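Local coordinates for tail spike protein gp49 (Pseudomonas phage LKA1, PDB 4RU4) that serves as the trimeric tailspike of the phage, a lyase that probably cleaves the O-specific polysaccharide on the host surface during entry, at residues F536-Q547 against N594-V602; P451-I461 against T479-A490. One frame throughout, in Å; residues are numbered along the deposited sequence.

Contact 1. Residues F536-Q547 against N594-V602; sequences FRYIYPKAPTVQ and NWQAGIYEV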
loop_
_atom_site.group_PDB
_atom_site.type_symbol
_atom_site.label_atom_id
_atom_site.label_comp_id
_atom_site.label_asym_id
_atom_site.label_seq_id
_atom_site.Cartn_x
_atom_site.Cartn_y
_atom_site.Cartn_z
ATOM N N PHE B 536 2.705 -18.973 -34.173
ATOM C CA PHE B 536 2.701 -17.937 -33.141
ATOM C C PHE B 536 3.327 -18.446 -31.841
ATOM O O PHE B 536 3.125 -19.612 -31.448
ATOM C CB PHE B 536 1.277 -17.484 -32.827
ATOM C CG PHE B 536 0.489 -16.999 -34.030
ATOM C CD1 PHE B 536 1.096 -16.266 -35.047
ATOM C CD2 PHE B 536 -0.869 -17.290 -34.137
ATOM C CE1 PHE B 536 0.346 -15.812 -36.144
ATOM C CE2 PHE B 536 -1.609 -16.855 -35.223
ATOM C CZ PHE B 536 -1.002 -16.117 -36.233
ATOM N N ARG B 537 4.042 -17.551 -31.156
ATOM C CA ARG B 537 4.625 -17.871 -29.864
ATOM C C ARG B 537 3.551 -18.316 -28.877
ATOM O O ARG B 537 3.800 -19.191 -28.058
ATOM C CB ARG B 537 5.353 -16.661 -29.301
ATOM C CG ARG B 537 6.090 -16.925 -27.966
ATOM C CD ARG B 537 6.672 -15.588 -27.401
ATOM N NE ARG B 537 7.264 -15.796 -26.072
ATOM C CZ ARG B 537 8.503 -16.236 -25.887
ATOM N NH1 ARG B 537 9.285 -16.488 -26.937
ATOM N NH2 ARG B 537 8.962 -16.417 -24.661
ATOM N N TYR B 538 2.374 -17.678 -28.940
ATOM C CA TYR B 538 1.223 -18.062 -28.124
ATOM C C TYR B 538 0.059 -18.492 -29.021
ATOM O O TYR B 538 -0.138 -17.947 -30.100
ATOM C CB TYR B 538 0.753 -16.887 -27.239
ATOM C CG TYR B 538 1.898 -16.202 -26.519
ATOM C CD1 TYR B 538 2.914 -16.952 -25.925
ATOM C CD2 TYR B 538 1.984 -14.821 -26.457
ATOM C CE1 TYR B 538 3.989 -16.332 -25.289
ATOM C CE2 TYR B 538 3.065 -14.181 -25.810
ATOM C CZ TYR B 538 4.053 -14.951 -25.240
ATOM O OH TYR B 538 5.116 -14.350 -24.611
ATOM N N ILE B 539 -0.741 -19.438 -28.543
ATOM C CA ILE B 539 -1.938 -19.831 -29.260
ATOM C C ILE B 539 -3.126 -18.954 -28.823
ATOM O O ILE B 539 -3.427 -18.850 -27.633
ATOM C CB ILE B 539 -2.257 -21.318 -28.995
ATOM C CG1 ILE B 539 -1.096 -22.198 -29.475
ATOM C CG2 ILE B 539 -3.576 -21.706 -29.668
ATOM C CD1 ILE B 539 -1.063 -23.554 -28.833
ATOM N N TYR B 540 -3.798 -18.335 -29.792
ATOM C CA TYR B 540 -4.953 -17.472 -29.533
ATOM C C TYR B 540 -6.248 -18.285 -29.356
ATOM O O TYR B 540 -6.315 -19.443 -29.772
ATOM C CB TYR B 540 -5.119 -16.451 -30.680
ATOM C CG TYR B 540 -4.013 -15.422 -30.742
ATOM C CD1 TYR B 540 -4.079 -14.257 -29.968
ATOM C CD2 TYR B 540 -2.895 -15.615 -31.573
ATOM C CE1 TYR B 540 -3.066 -13.313 -30.006
ATOM C CE2 TYR B 540 -1.855 -14.678 -31.618
ATOM C CZ TYR B 540 -1.962 -13.509 -30.839
ATOM O OH TYR B 540 -0.952 -12.565 -30.876
ATOM N N PRO B 541 -7.282 -17.688 -28.722
ATOM C CA PRO B 541 -8.553 -18.419 -28.583
ATOM C C PRO B 541 -9.271 -18.638 -29.906
ATOM O O PRO B 541 -10.096 -19.540 -29.991
ATOM C CB PRO B 541 -9.409 -17.520 -27.670
ATOM C CG PRO B 541 -8.460 -16.502 -27.077
ATOM C CD PRO B 541 -7.298 -16.382 -28.040
ATOM N N LYS B 542 -8.966 -17.829 -30.919
ATOM C CA LYS B 542 -9.561 -17.973 -32.251
ATOM C C LYS B 542 -8.597 -17.282 -33.214
ATOM O O LYS B 542 -7.623 -16.696 -32.760
ATOM C CB LYS B 542 -10.938 -17.295 -32.302
ATOM C CG LYS B 542 -10.909 -15.803 -31.915
ATOM C CD LYS B 542 -12.335 -15.279 -31.688
ATOM C CE LYS B 542 -12.344 -13.773 -31.527
ATOM N NZ LYS B 542 -13.753 -13.253 -31.458
ATOM N N ALA B 543 -8.844 -17.354 -34.523
ATOM C CA ALA B 543 -7.942 -16.700 -35.482
ATOM C C ALA B 543 -7.810 -15.224 -35.139
ATOM O O ALA B 543 -8.794 -14.522 -34.948
ATOM C CB ALA B 543 -8.435 -16.859 -36.884
ATOM N N PRO B 544 -6.574 -14.764 -34.987
ATOM C CA PRO B 544 -6.384 -13.370 -34.606
ATOM C C PRO B 544 -6.501 -12.434 -35.812
ATOM O O PRO B 544 -6.567 -12.890 -36.968
ATOM C CB PRO B 544 -4.953 -13.368 -34.070
ATOM C CG PRO B 544 -4.263 -14.484 -34.877
ATOM C CD PRO B 544 -5.319 -15.543 -34.960
ATOM N N THR B 545 -6.574 -11.139 -35.527
ATOM C CA THR B 545 -6.533 -10.113 -36.562
ATOM C C THR B 545 -5.091 -9.937 -36.989
ATOM O O THR B 545 -4.250 -9.595 -36.177
ATOM C CB THR B 545 -7.116 -8.804 -36.005
ATOM O OG1 THR B 545 -8.449 -9.077 -35.529
ATOM C CG2 THR B 545 -7.198 -7.694 -37.067
ATOM N N VAL B 546 -4.814 -10.210 -38.263
ATOM C CA VAL B 546 -3.443 -10.268 -38.784
ATOM C C VAL B 546 -3.148 -9.141 -39.785
ATOM O O VAL B 546 -3.970 -8.871 -40.677
ATOM C CB VAL B 546 -3.231 -11.641 -39.501
ATOM C CG1 VAL B 546 -1.860 -11.710 -40.196
ATOM C CG2 VAL B 546 -3.395 -12.794 -38.473
ATOM N N GLN B 547 -1.993 -8.488 -39.644
ATOM C CA GLN B 547 -1.492 -7.575 -40.686
ATOM C C GLN B 547 -0.201 -8.092 -41.289
ATOM O O GLN B 547 0.622 -8.694 -40.597
ATOM C CB GLN B 547 -1.250 -6.170 -40.110
ATOM C CG GLN B 547 -2.439 -5.625 -39.322
ATOM C CD GLN B 547 -3.643 -5.344 -40.208
ATOM O OE1 GLN B 547 -3.508 -5.116 -41.413
ATOM N NE2 GLN B 547 -4.826 -5.327 -39.604
ATOM N N ASN B 594 6.634 -8.201 -42.923
ATOM C CA ASN B 594 6.424 -7.730 -41.551
ATOM C C ASN B 594 5.010 -8.121 -41.124
ATOM O O ASN B 594 4.020 -7.609 -41.670
ATOM C CB ASN B 594 6.512 -6.198 -41.494
ATOM C CG ASN B 594 7.924 -5.656 -41.710
ATOM O OD1 ASN B 594 8.402 -4.857 -40.910
ATOM N ND2 ASN B 594 8.591 -6.080 -42.799
ATOM N N TRP B 595 4.895 -9.040 -40.175
ATOM C CA TRP B 595 3.575 -9.583 -39.836
ATOM C C TRP B 595 3.294 -9.310 -38.383
ATOM O O TRP B 595 4.228 -9.153 -37.566
ATOM C CB TRP B 595 3.534 -11.107 -40.100
ATOM C CG TRP B 595 4.385 -11.871 -39.101
ATOM C CD1 TRP B 595 5.715 -12.150 -39.221
ATOM C CD2 TRP B 595 3.972 -12.414 -37.835
ATOM N NE1 TRP B 595 6.165 -12.837 -38.113
ATOM C CE2 TRP B 595 5.118 -13.007 -37.242
ATOM C CE3 TRP B 595 2.754 -12.438 -37.137
ATOM C CZ2 TRP B 595 5.081 -13.645 -35.994
ATOM C CZ3 TRP B 595 2.709 -13.064 -35.891
ATOM C CH2 TRP B 595 3.880 -13.662 -35.330
ATOM N N GLN B 596 2.013 -9.234 -38.041
ATOM C CA GLN B 596 1.642 -9.173 -36.637
ATOM C C GLN B 596 0.211 -9.654 -36.435
ATOM O O GLN B 596 -0.584 -9.700 -37.374
ATOM C CB GLN B 596 1.841 -7.767 -36.070
ATOM C CG GLN B 596 0.876 -6.704 -36.619
ATOM C CD GLN B 596 1.392 -5.330 -36.305
ATOM O OE1 GLN B 596 2.407 -4.906 -36.852
ATOM N NE2 GLN B 596 0.755 -4.659 -35.357
ATOM N N ALA B 597 -0.102 -10.026 -35.202
ATOM C CA ALA B 597 -1.360 -10.699 -34.900
ATOM C C ALA B 597 -1.802 -10.245 -33.511
ATOM O O ALA B 597 -0.959 -10.066 -32.617
ATOM C CB ALA B 597 -1.151 -12.252 -34.915
ATOM N N GLY B 598 -3.109 -10.080 -33.309
ATOM C CA GLY B 598 -3.616 -9.743 -31.992
ATOM C C GLY B 598 -5.132 -9.783 -32.021
ATOM O O GLY B 598 -5.710 -10.021 -33.086
ATOM N N ILE B 599 -5.777 -9.618 -30.861
ATOM C CA ILE B 599 -7.224 -9.536 -30.852
ATOM C C ILE B 599 -7.622 -8.251 -30.122
ATOM O O ILE B 599 -7.123 -7.976 -29.035
ATOM C CB ILE B 599 -7.889 -10.814 -30.285
ATOM C CG1 ILE B 599 -7.486 -12.063 -31.118
ATOM C CG2 ILE B 599 -9.413 -10.663 -30.313
ATOM C CD1 ILE B 599 -7.949 -13.460 -30.505
ATOM N N TYR B 600 -8.523 -7.467 -30.714
ATOM C CA TYR B 600 -8.717 -6.097 -30.261
ATOM C C TYR B 600 -10.192 -5.743 -30.286
ATOM O O TYR B 600 -10.586 -4.842 -31.010
ATOM C CB TYR B 600 -7.975 -5.112 -31.186
ATOM C CG TYR B 600 -6.596 -5.557 -31.670
ATOM C CD1 TYR B 600 -5.477 -5.452 -30.860
ATOM C CD2 TYR B 600 -6.419 -6.030 -32.969
ATOM C CE1 TYR B 600 -4.217 -5.836 -31.322
ATOM C CE2 TYR B 600 -5.178 -6.423 -33.435
ATOM C CZ TYR B 600 -4.078 -6.322 -32.621
ATOM O OH TYR B 600 -2.840 -6.715 -33.121
ATOM N N GLU B 601 -10.995 -6.431 -29.475
ATOM C CA GLU B 601 -12.445 -6.275 -29.536
ATOM C C GLU B 601 -13.032 -5.399 -28.416
ATOM O O GLU B 601 -14.227 -5.116 -28.409
ATOM C CB GLU B 601 -13.099 -7.657 -29.515
ATOM C CG GLU B 601 -12.732 -8.518 -30.736
ATOM C CD GLU B 601 -13.233 -9.933 -30.608
ATOM O OE1 GLU B 601 -13.671 -10.300 -29.496
ATOM O OE2 GLU B 601 -13.176 -10.681 -31.613
ATOM N N VAL B 602 -12.214 -4.986 -27.454
ATOM C CA VAL B 602 -12.746 -4.237 -26.325
ATOM C C VAL B 602 -11.650 -3.330 -25.763
ATOM O O VAL B 602 -10.454 -3.517 -26.060
ATOM C CB VAL B 602 -13.359 -5.182 -25.269
ATOM C CG1 VAL B 602 -12.293 -6.044 -24.598
ATOM C CG2 VAL B 602 -14.185 -4.409 -24.217
ATOM O OXT VAL B 602 -11.950 -2.384 -25.036
HETATM O O HOH W 1 -9.642 -8.074 -33.325
HETATM O O HOH W 2 -2.718 -7.254 -35.740
#
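In the C-terminal Ig-like region, Thr545-Gln547 pairs antiparallel with the end of strand 590-600, and the loop leading into it folds back over the same partner. Thr545 and Gly598 form one hydrogen-bonded pair, Gln547 and Gln596 the next; Thr545 N reaches Gly598 O at 2.8 Å, and between these two pairs Val546 faces Ala597 in a non-hydrogen-bonded pair. On the face of Val546 and Ala597, apolar groups collect around the alanine methyl. Phe536 lays one ring face over Ala597 CB, while its CE1 comes to 3.6 Å from Trp595 CZ3; the two aromatic planes are 26° apart but offset, with little overlap. Pro544 CG meets the same methyl at 3.8 Å, and its CB sits over the centre of the Tyr540 ring. Ile599 sends CD1 into the bend of the loop, 3.9 Å from Pro541 CD and beside Tyr540 CD1. Tyr540 OH hydrogen-bonds Pro513 O of strand 510-522. On the other face a water links Thr545 O to Tyr600 OH, and a second joins Thr545 OG1 to Tyr600 N. Lys542 and Glu601 come from opposite directions, NZ lying 2.6 Å from OE2 on its syn side, while OE1 accepts from Met510 N. Gln547 OE1 bonds Thr549 OG1 of the second subunit, and Gln596 OE1 bonds Gln547 NE2 of the third. The loop is thus held by apolar packing at its middle and by a salt bridge at its partly exposed margin, where the second bond to Glu601 probably helps to fix the carboxylate's orientation.

Contact 2. Residues P451-I461 against T479-A490; sequences PVNIQYSGQAI and TSPEYLIVENLA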
loop_
_atom_site.group_PDB
_atom_site.type_symbol
_atom_site.label_atom_id
_atom_site.label_comp_id
_atom_site.label_asym_id
_atom_site.label_seq_id
_atom_site.Cartn_x
_atom_site.Cartn_y
_atom_site.Cartn_z
ATOM N N PRO B 451 -22.729 -12.250 -16.237
ATOM C CA PRO B 451 -21.432 -11.989 -16.864
ATOM C C PRO B 451 -20.285 -12.306 -15.894
ATOM O O PRO B 451 -20.376 -11.969 -14.717
ATOM C CB PRO B 451 -21.470 -10.480 -17.143
ATOM C CG PRO B 451 -22.974 -10.179 -17.333
ATOM C CD PRO B 451 -23.587 -11.048 -16.222
ATOM N N VAL B 452 -19.268 -12.998 -16.395
ATOM C CA VAL B 452 -18.024 -13.237 -15.674
ATOM C C VAL B 452 -16.880 -12.662 -16.510
ATOM O O VAL B 452 -16.484 -13.230 -17.539
ATOM C CB VAL B 452 -17.814 -14.746 -15.446
ATOM C CG1 VAL B 452 -16.436 -15.043 -14.818
ATOM C CG2 VAL B 452 -18.937 -15.282 -14.559
ATOM N N ASN B 453 -16.348 -11.534 -16.048
ATOM C CA ASN B 453 -15.325 -10.780 -16.765
ATOM C C ASN B 453 -13.939 -10.979 -16.149
ATOM O O ASN B 453 -13.805 -11.037 -14.923
ATOM C CB ASN B 453 -15.692 -9.293 -16.705
ATOM C CG ASN B 453 -17.092 -9.029 -17.233
ATOM O OD1 ASN B 453 -17.441 -9.487 -18.325
ATOM N ND2 ASN B 453 -17.915 -8.338 -16.444
ATOM N N ILE B 454 -12.916 -11.062 -16.998
ATOM C CA ILE B 454 -11.551 -11.319 -16.547
ATOM C C ILE B 454 -10.661 -10.227 -17.081
ATOM O O ILE B 454 -10.648 -9.962 -18.298
ATOM C CB ILE B 454 -10.972 -12.652 -17.120
ATOM C CG1 ILE B 454 -11.913 -13.840 -16.901
ATOM C CG2 ILE B 454 -9.585 -12.934 -16.534
ATOM C CD1 ILE B 454 -12.230 -14.117 -15.503
ATOM N N GLN B 455 -9.887 -9.613 -16.184
ATOM C CA GLN B 455 -8.829 -8.710 -16.595
ATOM C C GLN B 455 -7.533 -9.290 -16.020
ATOM O O GLN B 455 -7.332 -9.260 -14.810
ATOM C CB GLN B 455 -9.062 -7.291 -16.009
ATOM C CG GLN B 455 -7.982 -6.258 -16.378
ATOM C CD GLN B 455 -7.953 -5.059 -15.443
ATOM O OE1 GLN B 455 -8.127 -5.200 -14.224
ATOM N NE2 GLN B 455 -7.754 -3.865 -16.009
ATOM N N TYR B 456 -6.655 -9.810 -16.878
ATOM C CA TYR B 456 -5.387 -10.335 -16.386
ATOM C C TYR B 456 -4.299 -9.460 -17.032
ATOM O O TYR B 456 -4.012 -9.588 -18.226
ATOM C CB TYR B 456 -5.297 -11.821 -16.752
ATOM C CG TYR B 456 -4.329 -12.617 -15.887
ATOM C CD1 TYR B 456 -2.948 -12.416 -15.983
ATOM C CD2 TYR B 456 -4.795 -13.574 -14.986
ATOM C CE1 TYR B 456 -2.054 -13.135 -15.191
ATOM C CE2 TYR B 456 -3.917 -14.286 -14.189
ATOM C CZ TYR B 456 -2.549 -14.069 -14.299
ATOM O OH TYR B 456 -1.677 -14.784 -13.506
ATOM N N SER B 457 -3.701 -8.566 -16.249
ATOM C CA SER B 457 -3.069 -7.365 -16.806
ATOM C C SER B 457 -1.797 -6.911 -16.074
ATOM O O SER B 457 -1.859 -6.538 -14.903
ATOM C CB SER B 457 -4.122 -6.239 -16.706
ATOM O OG SER B 457 -3.642 -4.979 -17.126
ATOM N N GLY B 458 -0.648 -6.919 -16.748
ATOM C CA GLY B 458 0.561 -6.301 -16.189
ATOM C C GLY B 458 1.461 -7.166 -15.312
ATOM O O GLY B 458 2.524 -6.720 -14.864
ATOM N N GLN B 459 1.053 -8.399 -15.036
ATOM C CA GLN B 459 1.818 -9.262 -14.107
ATOM C C GLN B 459 3.120 -9.799 -14.721
ATOM O O GLN B 459 3.152 -10.201 -15.880
ATOM C CB GLN B 459 0.957 -10.441 -13.696
ATOM C CG GLN B 459 1.524 -11.358 -12.622
ATOM C CD GLN B 459 0.584 -12.516 -12.405
ATOM O OE1 GLN B 459 0.457 -13.396 -13.262
ATOM N NE2 GLN B 459 -0.110 -12.510 -11.282
ATOM N N ALA B 460 4.186 -9.823 -13.926
ATOM C CA ALA B 460 5.443 -10.466 -14.336
ATOM C C ALA B 460 5.459 -11.925 -13.847
ATOM O O ALA B 460 5.388 -12.186 -12.662
ATOM C CB ALA B 460 6.609 -9.703 -13.751
ATOM N N ILE B 461 5.537 -12.868 -14.774
ATOM C CA ILE B 461 5.416 -14.285 -14.459
ATOM C C ILE B 461 6.781 -14.968 -14.563
ATOM O O ILE B 461 7.584 -14.661 -15.452
ATOM C CB ILE B 461 4.395 -14.921 -15.422
ATOM C CG1 ILE B 461 3.035 -14.219 -15.246
ATOM C CG2 ILE B 461 4.300 -16.431 -15.240
ATOM C CD1 ILE B 461 2.135 -14.270 -16.506
ATOM N N THR B 479 -22.791 -17.630 -19.713
ATOM C CA THR B 479 -22.314 -16.297 -19.435
ATOM C C THR B 479 -22.167 -15.470 -20.719
ATOM O O THR B 479 -21.820 -16.001 -21.767
ATOM C CB THR B 479 -20.963 -16.314 -18.643
ATOM O OG1 THR B 479 -20.674 -14.997 -18.177
ATOM C CG2 THR B 479 -19.797 -16.830 -19.500
ATOM N N SER B 480 -22.458 -14.182 -20.610
ATOM C CA SER B 480 -22.189 -13.221 -21.694
ATOM C C SER B 480 -21.307 -12.113 -21.110
ATOM O O SER B 480 -21.802 -11.060 -20.663
ATOM C CB SER B 480 -23.505 -12.641 -22.219
ATOM O OG SER B 480 -24.213 -13.622 -22.964
ATOM N N PRO B 481 -19.995 -12.356 -21.060
ATOM C CA PRO B 481 -19.102 -11.392 -20.398
ATOM C C PRO B 481 -19.050 -10.069 -21.152
ATOM O O PRO B 481 -19.232 -10.069 -22.365
ATOM C CB PRO B 481 -17.725 -12.074 -20.471
ATOM C CG PRO B 481 -18.044 -13.568 -20.631
ATOM C CD PRO B 481 -19.276 -13.549 -21.544
ATOM N N GLU B 482 -18.849 -8.967 -20.440
ATOM C CA GLU B 482 -18.509 -7.692 -21.081
ATOM C C GLU B 482 -17.071 -7.659 -21.576
ATOM O O GLU B 482 -16.755 -6.931 -22.512
ATOM C CB GLU B 482 -18.746 -6.508 -20.138
ATOM C CG GLU B 482 -20.211 -6.253 -19.826
ATOM C CD GLU B 482 -20.416 -5.186 -18.740
ATOM O OE1 GLU B 482 -19.434 -4.773 -18.063
ATOM O OE2 GLU B 482 -21.578 -4.760 -18.562
ATOM N N TYR B 483 -16.172 -8.410 -20.951
ATOM C CA TYR B 483 -14.787 -8.391 -21.436
ATOM C C TYR B 483 -13.996 -9.589 -20.973
ATOM O O TYR B 483 -14.263 -10.175 -19.914
ATOM C CB TYR B 483 -14.028 -7.120 -20.993
ATOM C CG TYR B 483 -13.971 -6.878 -19.484
ATOM C CD1 TYR B 483 -12.935 -7.407 -18.707
ATOM C CD2 TYR B 483 -14.940 -6.099 -18.849
ATOM C CE1 TYR B 483 -12.869 -7.162 -17.335
ATOM C CE2 TYR B 483 -14.895 -5.860 -17.486
ATOM C CZ TYR B 483 -13.847 -6.383 -16.738
ATOM O OH TYR B 483 -13.790 -6.130 -15.395
ATOM N N LEU B 484 -13.005 -9.918 -21.785
ATOM C CA LEU B 484 -12.070 -10.980 -21.482
ATOM C C LEU B 484 -10.706 -10.477 -21.974
ATOM O O LEU B 484 -10.447 -10.415 -23.171
ATOM C CB LEU B 484 -12.538 -12.241 -22.211
ATOM C CG LEU B 484 -11.706 -13.503 -22.271
ATOM C CD1 LEU B 484 -10.985 -13.668 -20.966
ATOM C CD2 LEU B 484 -12.693 -14.677 -22.511
ATOM N N ILE B 485 -9.845 -10.095 -21.038
ATOM C CA ILE B 485 -8.645 -9.319 -21.379
ATOM C C ILE B 485 -7.405 -9.991 -20.804
ATOM O O ILE B 485 -7.365 -10.311 -19.611
ATOM C CB ILE B 485 -8.773 -7.873 -20.823
ATOM C CG1 ILE B 485 -9.829 -7.121 -21.624
ATOM C CG2 ILE B 485 -7.414 -7.128 -20.870
ATOM C CD1 ILE B 485 -10.305 -5.800 -20.966
ATOM N N VAL B 486 -6.433 -10.257 -21.672
ATOM C CA VAL B 486 -5.080 -10.671 -21.280
ATOM C C VAL B 486 -4.090 -9.682 -21.898
ATOM O O VAL B 486 -4.087 -9.507 -23.094
ATOM C CB VAL B 486 -4.761 -12.110 -21.790
ATOM C CG1 VAL B 486 -3.320 -12.498 -21.460
ATOM C CG2 VAL B 486 -5.712 -13.107 -21.163
ATOM N N GLU B 487 -3.240 -9.039 -21.090
ATOM C CA GLU B 487 -2.425 -7.952 -21.600
ATOM C C GLU B 487 -1.203 -7.689 -20.732
ATOM O O GLU B 487 -1.235 -7.883 -19.512
ATOM C CB GLU B 487 -3.242 -6.646 -21.677
ATOM C CG GLU B 487 -3.786 -6.189 -20.293
ATOM C CD GLU B 487 -4.659 -4.937 -20.355
ATOM O OE1 GLU B 487 -5.013 -4.502 -21.485
ATOM O OE2 GLU B 487 -4.985 -4.376 -19.271
ATOM N N ASN B 488 -0.146 -7.221 -21.386
ATOM C CA ASN B 488 1.033 -6.688 -20.706
ATOM C C ASN B 488 1.625 -7.684 -19.719
ATOM O O ASN B 488 1.993 -7.319 -18.618
ATOM C CB ASN B 488 0.717 -5.355 -20.012
ATOM C CG ASN B 488 0.085 -4.339 -20.966
ATOM O OD1 ASN B 488 0.503 -4.214 -22.101
ATOM N ND2 ASN B 488 -0.936 -3.640 -20.503
ATOM N N LEU B 489 1.723 -8.948 -20.124
ATOM C CA LEU B 489 2.323 -9.965 -19.248
ATOM C C LEU B 489 3.781 -10.152 -19.608
ATOM O O LEU B 489 4.144 -10.133 -20.788
ATOM C CB LEU B 489 1.590 -11.292 -19.378
ATOM C CG LEU B 489 0.107 -11.233 -19.044
ATOM C CD1 LEU B 489 -0.524 -12.642 -19.172
ATOM C CD2 LEU B 489 -0.091 -10.624 -17.650
ATOM N N ALA B 490 4.626 -10.306 -18.592
ATOM C CA ALA B 490 6.044 -10.547 -18.821
ATOM C C ALA B 490 6.377 -11.982 -18.393
ATOM O O ALA B 490 5.810 -12.479 -17.420
ATOM C CB ALA B 490 6.896 -9.524 -18.032
HETATM O O HOH W 3 -14.508 -13.206 -19.653
HETATM O O HOH W 4 -7.555 -3.544 -18.944
#
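Asn453 and Tyr483 pack closely between 451-461 and 479-490. Asn453 CB sits over the centre of the Tyr483 ring in a CH-pi contact, 3.5 Å from the centroid, and the amide lies stacked on the ring with the planes 20° apart. Tyr483 CG stands between its own backbone N and carbonyl carbon (chi1 57°), which brings the ring back across the neighbouring strand. Asn453 OD1 accepts from Tyr483 N at 3.1 Å, the donor lying well above the carbonyl plane, and takes a weak bond from Glu482 N; ND2 bonds Asn421 OD1 of strand 420-425, on the far side of 452-457. Near the other end, Ser457 OG donates to Glu487 OE2 at 2.6 Å, meeting the anti side of the carboxylate. The same oxygen accepts from a water that also binds Gln455 NE2, while Gln455 OE1 bonds Gln425 NE2. Glu487 OE1 is salt-bridged to Arg511, so both oxygens of this buried acid are engaged and its charge is probably balanced. On the opposite face Leu489 CD2 touches the edge of the Tyr456 ring, 3.8 Å from CD1, and Tyr456 OH donates to Gln459 OE1. Ile454 CB packs against Leu484 CD1 at 4.0 Å, the two side chains lying alongside and pointing the same way toward Leu470. These side chains project from both faces of parallel strands 452-457 and 484-487, their axes 6° apart, with bonds such as Tyr456 N to Ile485 O at 2.9 Å. Beyond a turn at Gly458 and Asn488 the pairing resumes, Ile461 N reaching Ala490 O at 2.7 Å. Stacked parallel strands with apolar side chains inside are characteristic of beta-helices; here they join consecutive rungs of the pectin lyase-like kind, right-handed in that family.

In the fold
The two contacts follow one another along the chain, with centres about 16 Å apart. Contact 2 belongs to the last part of the pectin lyase-like beta-helix, and contact 1 to the Ig-like region beyond it; strand 510-522, which pairs parallel with 484-487 and antiparallel with 590-600, connects them. They also touch directly, as the C-terminal Val602 packs its CG1 4.0 Å from Ile485 CG1 and its CG2 4.0 Å from Glu482 O. Arg511 serves both, binding the Val602 carboxylate and Glu487. Each contact also meets neighbouring subunits of the trimer. Both lie away from the calcium site of Gly368 and Asp394, although another calcium ion is about 7 Å from the Gln547 side chain.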